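Local coordinates for protein alkaline phosphatase (Antarctic bacterium, PDB 2W5V) that probably hydrolyses phosphate monoesters as a zinc- and magnesium-dependent alkaline phosphatase, with a phosphoserine intermediate formed at a cluster of metal ions, at residues Ile258-Leu270 against Ile328-Thr340. The protein carries 1 engineered substitution. Sequence-based numbering, arbitrary orientation.
Sequences IDWGGHANNASYL and IGPTFSTGGHSAT. With ZN (zinc ion), chain G; MG (magnesium ion), chain J.
His-263, Asn-265 and Ala-267 lie against Gly-335, Phe-332 and Pro-330, as the irregular chain 330-335 runs antiparallel past the turn between helix 258-263 and the helix starting at Ala-267. Zinc joins the two segments at one end. NE2 of His-263 and NE2 of His-337 each bind the zinc at 2.1 Å. Asp-259 binds the zinc with both oxygens, OD2 at 2.3 Å and OD1 at 2.6 Å. The two imidazoles meet rim to rim, with their planes 42° apart. The far nitrogen of each ring is also held, which fixes its rotation. ND1 of His-263 donates to Gly-335 O at 2.7 Å, near the ring plane, with an N-H...O angle of 158°. ND1 of His-337 is bonded to Thr-82 O.

At the turn, Asn-265 closes the first helix with a Schellman motif. Asn-265 CA sits over the centre of the Phe-332 ring, 3.5 Å from its centroid, a CH-pi contact. With CG of Asn-265 beside its backbone N (chi1 -70°), the amide lies nearly parallel to the ring and stacks near CB and CG. Leu-270 CD1 meets the ring edge at Phe-332 CE1, 4.0 Å away. Ala-267 CB packs on Pro-330 CB at 3.9 Å. Asn-266 OD1 caps the second helix by accepting from Tyr-269 N, and with Ser-268 OG it also binds a magnesium ion, which four waters also bind.

Tyr-325 OH of the second subunit bonds to His-337 N. Ser-84, as phosphoserine, and a water complete the zinc site, part of the paired-zinc active centre characteristic of alkaline phosphatases.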
loop_
_atom_site.group_PDB
_atom_site.type_symbol
_atom_site.label_atom_id
_atom_site.label_comp_id
_atom_site.label_asym_id
_atom_site.label_seq_id
_atom_site.Cartn_x
_atom_site.Cartn_y
_atom_site.Cartn_z
ATOM N N ILE B 258 -3.750 16.998 5.056
ATOM C CA ILE B 258 -3.591 16.181 3.868
ATOM C C ILE B 258 -4.979 15.851 3.313
ATOM O O ILE B 258 -5.211 15.871 2.100
ATOM C CB ILE B 258 -2.821 14.887 4.180
ATOM C CG1 ILE B 258 -1.414 15.226 4.696
ATOM C CG2 ILE B 258 -2.749 14.007 2.936
ATOM C CD1 ILE B 258 -0.757 14.109 5.516
ATOM N N ASP B 259 -5.904 15.566 4.218
ATOM C CA ASP B 259 -7.288 15.252 3.868
ATOM C C ASP B 259 -7.948 16.406 3.099
ATOM O O ASP B 259 -8.667 16.197 2.125
ATOM C CB ASP B 259 -8.058 14.953 5.162
ATOM C CG ASP B 259 -9.523 14.616 4.921
ATOM O OD1 ASP B 259 -9.812 13.691 4.145
ATOM O OD2 ASP B 259 -10.388 15.272 5.526
ATOM N N TRP B 260 -7.683 17.632 3.534
ATOM C CA TRP B 260 -8.323 18.797 2.930
ATOM C C TRP B 260 -7.828 19.050 1.503
ATOM O O TRP B 260 -8.605 19.431 0.631
ATOM C CB TRP B 260 -8.134 20.030 3.820
ATOM C CG TRP B 260 -8.551 19.779 5.256
ATOM C CD1 TRP B 260 -9.192 18.672 5.744
ATOM C CD2 TRP B 260 -8.382 20.664 6.374
ATOM N NE1 TRP B 260 -9.415 18.806 7.095
ATOM C CE2 TRP B 260 -8.928 20.018 7.508
ATOM C CE3 TRP B 260 -7.818 21.937 6.528
ATOM C CZ2 TRP B 260 -8.926 20.601 8.778
ATOM C CZ3 TRP B 260 -7.819 22.517 7.791
ATOM C CH2 TRP B 260 -8.371 21.848 8.899
ATOM N N GLY B 261 -6.542 18.822 1.267
ATOM C CA GLY B 261 -6.002 18.865 -0.080
ATOM C C GLY B 261 -6.694 17.848 -0.972
ATOM O O GLY B 261 -7.009 18.139 -2.129
ATOM N N GLY B 262 -6.927 16.649 -0.438
ATOM C CA GLY B 262 -7.623 15.598 -1.169
ATOM C C GLY B 262 -9.062 15.969 -1.514
ATOM O O GLY B 262 -9.519 15.762 -2.637
ATOM N N HIS B 263 -9.783 16.509 -0.535
ATOM C CA HIS B 263 -11.169 16.920 -0.734
ATOM C C HIS B 263 -11.270 17.984 -1.806
ATOM O O HIS B 263 -12.197 17.973 -2.607
ATOM C CB HIS B 263 -11.769 17.462 0.566
ATOM C CG HIS B 263 -12.249 16.389 1.494
ATOM N ND1 HIS B 263 -13.247 15.503 1.149
ATOM C CD2 HIS B 263 -11.875 16.064 2.753
ATOM C CE1 HIS B 263 -13.465 14.675 2.154
ATOM N NE2 HIS B 263 -12.651 14.999 3.143
ATOM N N ALA B 264 -10.307 18.898 -1.822
ATOM C CA ALA B 264 -10.331 20.008 -2.766
ATOM C C ALA B 264 -9.789 19.602 -4.132
ATOM O O ALA B 264 -9.828 20.392 -5.077
ATOM C CB ALA B 264 -9.545 21.181 -2.215
ATOM N N ASN B 265 -9.307 18.364 -4.237
ATOM C CA ASN B 265 -8.600 17.910 -5.439
ATOM C C ASN B 265 -7.495 18.901 -5.802
ATOM O O ASN B 265 -7.347 19.311 -6.962
ATOM C CB ASN B 265 -9.566 17.707 -6.611
ATOM C CG ASN B 265 -10.491 16.504 -6.425
ATOM O OD1 ASN B 265 -10.505 15.842 -5.375
ATOM N ND2 ASN B 265 -11.268 16.213 -7.454
ATOM N N ASN B 266 -6.731 19.291 -4.784
ATOM C CA ASN B 266 -5.672 20.286 -4.919
ATOM C C ASN B 266 -4.297 19.645 -4.703
ATOM O O ASN B 266 -3.851 19.500 -3.569
ATOM C CB ASN B 266 -5.894 21.412 -3.896
ATOM C CG ASN B 266 -4.885 22.543 -4.033
ATOM O OD1 ASN B 266 -3.780 22.356 -4.551
ATOM N ND2 ASN B 266 -5.258 23.725 -3.557
ATOM N N ALA B 267 -3.625 19.271 -5.785
ATOM C CA ALA B 267 -2.366 18.536 -5.677
ATOM C C ALA B 267 -1.283 19.245 -4.862
ATOM O O ALA B 267 -0.655 18.631 -3.994
ATOM C CB ALA B 267 -1.828 18.154 -7.069
ATOM N N SER B 268 -1.036 20.521 -5.136
ATOM C CA SER B 268 0.061 21.179 -4.435
ATOM C C SER B 268 -0.230 21.289 -2.938
ATOM O O SER B 268 0.676 21.178 -2.117
ATOM C CB SER B 268 0.393 22.550 -5.030
ATOM O OG SER B 268 -0.637 23.488 -4.794
ATOM N N TYR B 269 -1.493 21.503 -2.597
ATOM C CA TYR B 269 -1.918 21.556 -1.199
ATOM C C TYR B 269 -1.643 20.200 -0.549
ATOM O O TYR B 269 -0.965 20.110 0.483
ATOM C CB TYR B 269 -3.408 21.900 -1.151
ATOM C CG TYR B 269 -4.023 22.121 0.220
ATOM C CD1 TYR B 269 -3.239 22.287 1.359
ATOM C CD2 TYR B 269 -5.406 22.202 0.360
ATOM C CE1 TYR B 269 -3.826 22.503 2.610
ATOM C CE2 TYR B 269 -5.997 22.418 1.600
ATOM C CZ TYR B 269 -5.202 22.569 2.717
ATOM O OH TYR B 269 -5.801 22.782 3.941
ATOM N N LEU B 270 -2.159 19.143 -1.174
ATOM C CA LEU B 270 -1.975 17.783 -0.679
ATOM C C LEU B 270 -0.493 17.465 -0.516
ATOM O O LEU B 270 -0.053 16.997 0.539
ATOM C CB LEU B 270 -2.615 16.787 -1.646
ATOM C CG LEU B 270 -2.719 15.326 -1.215
ATOM C CD1 LEU B 270 -3.856 14.656 -1.977
ATOM C CD2 LEU B 270 -1.391 14.586 -1.434
ATOM N N ILE B 328 5.002 12.987 -14.138
ATOM C CA ILE B 328 3.754 12.747 -13.427
ATOM C C ILE B 328 2.848 13.975 -13.412
ATOM O O ILE B 328 3.304 15.090 -13.152
ATOM C CB ILE B 328 4.037 12.330 -11.972
ATOM C CG1 ILE B 328 4.676 10.944 -11.931
ATOM C CG2 ILE B 328 2.755 12.356 -11.152
ATOM C CD1 ILE B 328 5.315 10.602 -10.584
ATOM N N GLY B 329 1.564 13.761 -13.693
ATOM C CA GLY B 329 0.542 14.779 -13.506
ATOM C C GLY B 329 -0.562 14.237 -12.606
ATOM O O GLY B 329 -1.414 13.473 -13.060
ATOM N N PRO B 330 -0.546 14.615 -11.317
ATOM C CA PRO B 330 -1.522 14.077 -10.357
ATOM C C PRO B 330 -2.970 14.288 -10.802
ATOM O O PRO B 330 -3.303 15.354 -11.313
ATOM C CB PRO B 330 -1.232 14.871 -9.079
ATOM C CG PRO B 330 0.198 15.269 -9.208
ATOM C CD PRO B 330 0.411 15.532 -10.677
ATOM N N THR B 331 -3.801 13.265 -10.631
ATOM C CA THR B 331 -5.227 13.342 -10.935
ATOM C C THR B 331 -6.040 12.874 -9.726
ATOM O O THR B 331 -5.499 12.279 -8.789
ATOM C CB THR B 331 -5.606 12.466 -12.157
ATOM O OG1 THR B 331 -5.206 11.110 -11.926
ATOM C CG2 THR B 331 -4.926 12.975 -13.422
ATOM N N PHE B 332 -7.343 13.147 -9.757
ATOM C CA PHE B 332 -8.253 12.760 -8.683
ATOM C C PHE B 332 -9.508 12.193 -9.323
ATOM O O PHE B 332 -9.806 12.495 -10.475
ATOM C CB PHE B 332 -8.672 13.990 -7.872
ATOM C CG PHE B 332 -7.557 14.656 -7.119
ATOM C CD1 PHE B 332 -7.280 14.297 -5.811
ATOM C CD2 PHE B 332 -6.823 15.677 -7.700
ATOM C CE1 PHE B 332 -6.274 14.923 -5.107
ATOM C CE2 PHE B 332 -5.811 16.305 -7.001
ATOM C CZ PHE B 332 -5.544 15.932 -5.696
ATOM N N SER B 333 -10.275 11.413 -8.573
ATOM C CA SER B 333 -11.507 10.850 -9.114
ATOM C C SER B 333 -12.722 11.057 -8.216
ATOM O O SER B 333 -13.831 10.703 -8.596
ATOM C CB SER B 333 -11.334 9.354 -9.395
ATOM O OG SER B 333 -11.226 8.622 -8.189
ATOM N N THR B 334 -12.520 11.604 -7.022
ATOM C CA THR B 334 -13.642 11.844 -6.119
ATOM C C THR B 334 -13.353 13.036 -5.208
ATOM O O THR B 334 -12.201 13.406 -4.991
ATOM C CB THR B 334 -14.017 10.566 -5.293
ATOM O OG1 THR B 334 -15.073 10.866 -4.369
ATOM C CG2 THR B 334 -12.817 10.034 -4.522
ATOM N N GLY B 335 -14.407 13.654 -4.696
ATOM C CA GLY B 335 -14.242 14.706 -3.713
ATOM C C GLY B 335 -14.290 14.182 -2.287
ATOM O O GLY B 335 -14.151 14.950 -1.336
ATOM N N GLY B 336 -14.484 12.872 -2.133
ATOM C CA GLY B 336 -14.680 12.293 -0.812
ATOM C C GLY B 336 -13.660 11.231 -0.442
ATOM O O GLY B 336 -12.659 11.055 -1.134
ATOM N N HIS B 337 -13.914 10.530 0.657
ATOM C CA HIS B 337 -13.039 9.445 1.100
ATOM C C HIS B 337 -13.162 8.203 0.232
ATOM O O HIS B 337 -14.105 8.072 -0.543
ATOM C CB HIS B 337 -13.357 9.058 2.542
ATOM C CG HIS B 337 -13.221 10.189 3.507
ATOM N ND1 HIS B 337 -13.579 10.082 4.833
ATOM C CD2 HIS B 337 -12.781 11.455 3.333
ATOM C CE1 HIS B 337 -13.354 11.233 5.441
ATOM N NE2 HIS B 337 -12.865 12.081 4.552
ATOM N N SER B 338 -12.209 7.278 0.379
ATOM C CA SER B 338 -12.302 6.002 -0.315
ATOM C C SER B 338 -11.920 4.873 0.638
ATOM O O SER B 338 -11.279 5.114 1.660
ATOM C CB SER B 338 -11.417 5.983 -1.563
ATOM O OG SER B 338 -10.064 5.776 -1.211
ATOM N N ALA B 339 -12.313 3.650 0.287
ATOM C CA ALA B 339 -12.210 2.513 1.190
ATOM C C ALA B 339 -10.990 1.611 0.955
ATOM O O ALA B 339 -10.982 0.465 1.406
ATOM C CB ALA B 339 -13.504 1.683 1.147
ATOM N N THR B 340 -9.956 2.107 0.280
ATOM C CA THR B 340 -8.738 1.295 0.115
ATOM C C THR B 340 -8.121 0.930 1.458
ATOM O O THR B 340 -8.241 1.672 2.433
ATOM C CB THR B 340 -7.656 2.011 -0.724
ATOM O OG1 THR B 340 -6.472 1.191 -0.772
ATOM C CG2 THR B 340 -7.318 3.354 -0.103
HETATM ZN ZN ZN G . -12.231 14.071 4.931
HETATM MG MG MG J . -2.740 24.065 -5.976
HETATM O O HOH W 1 -2.913 25.652 -4.135
HETATM O O HOH W 2 -2.172 22.084 -7.391
HETATM O O HOH W 3 -13.751 15.608 6.335
HETATM O O HOH W 4 -1.253 25.439 -7.599
HETATM O O HOH W 5 -5.031 24.731 -6.838
#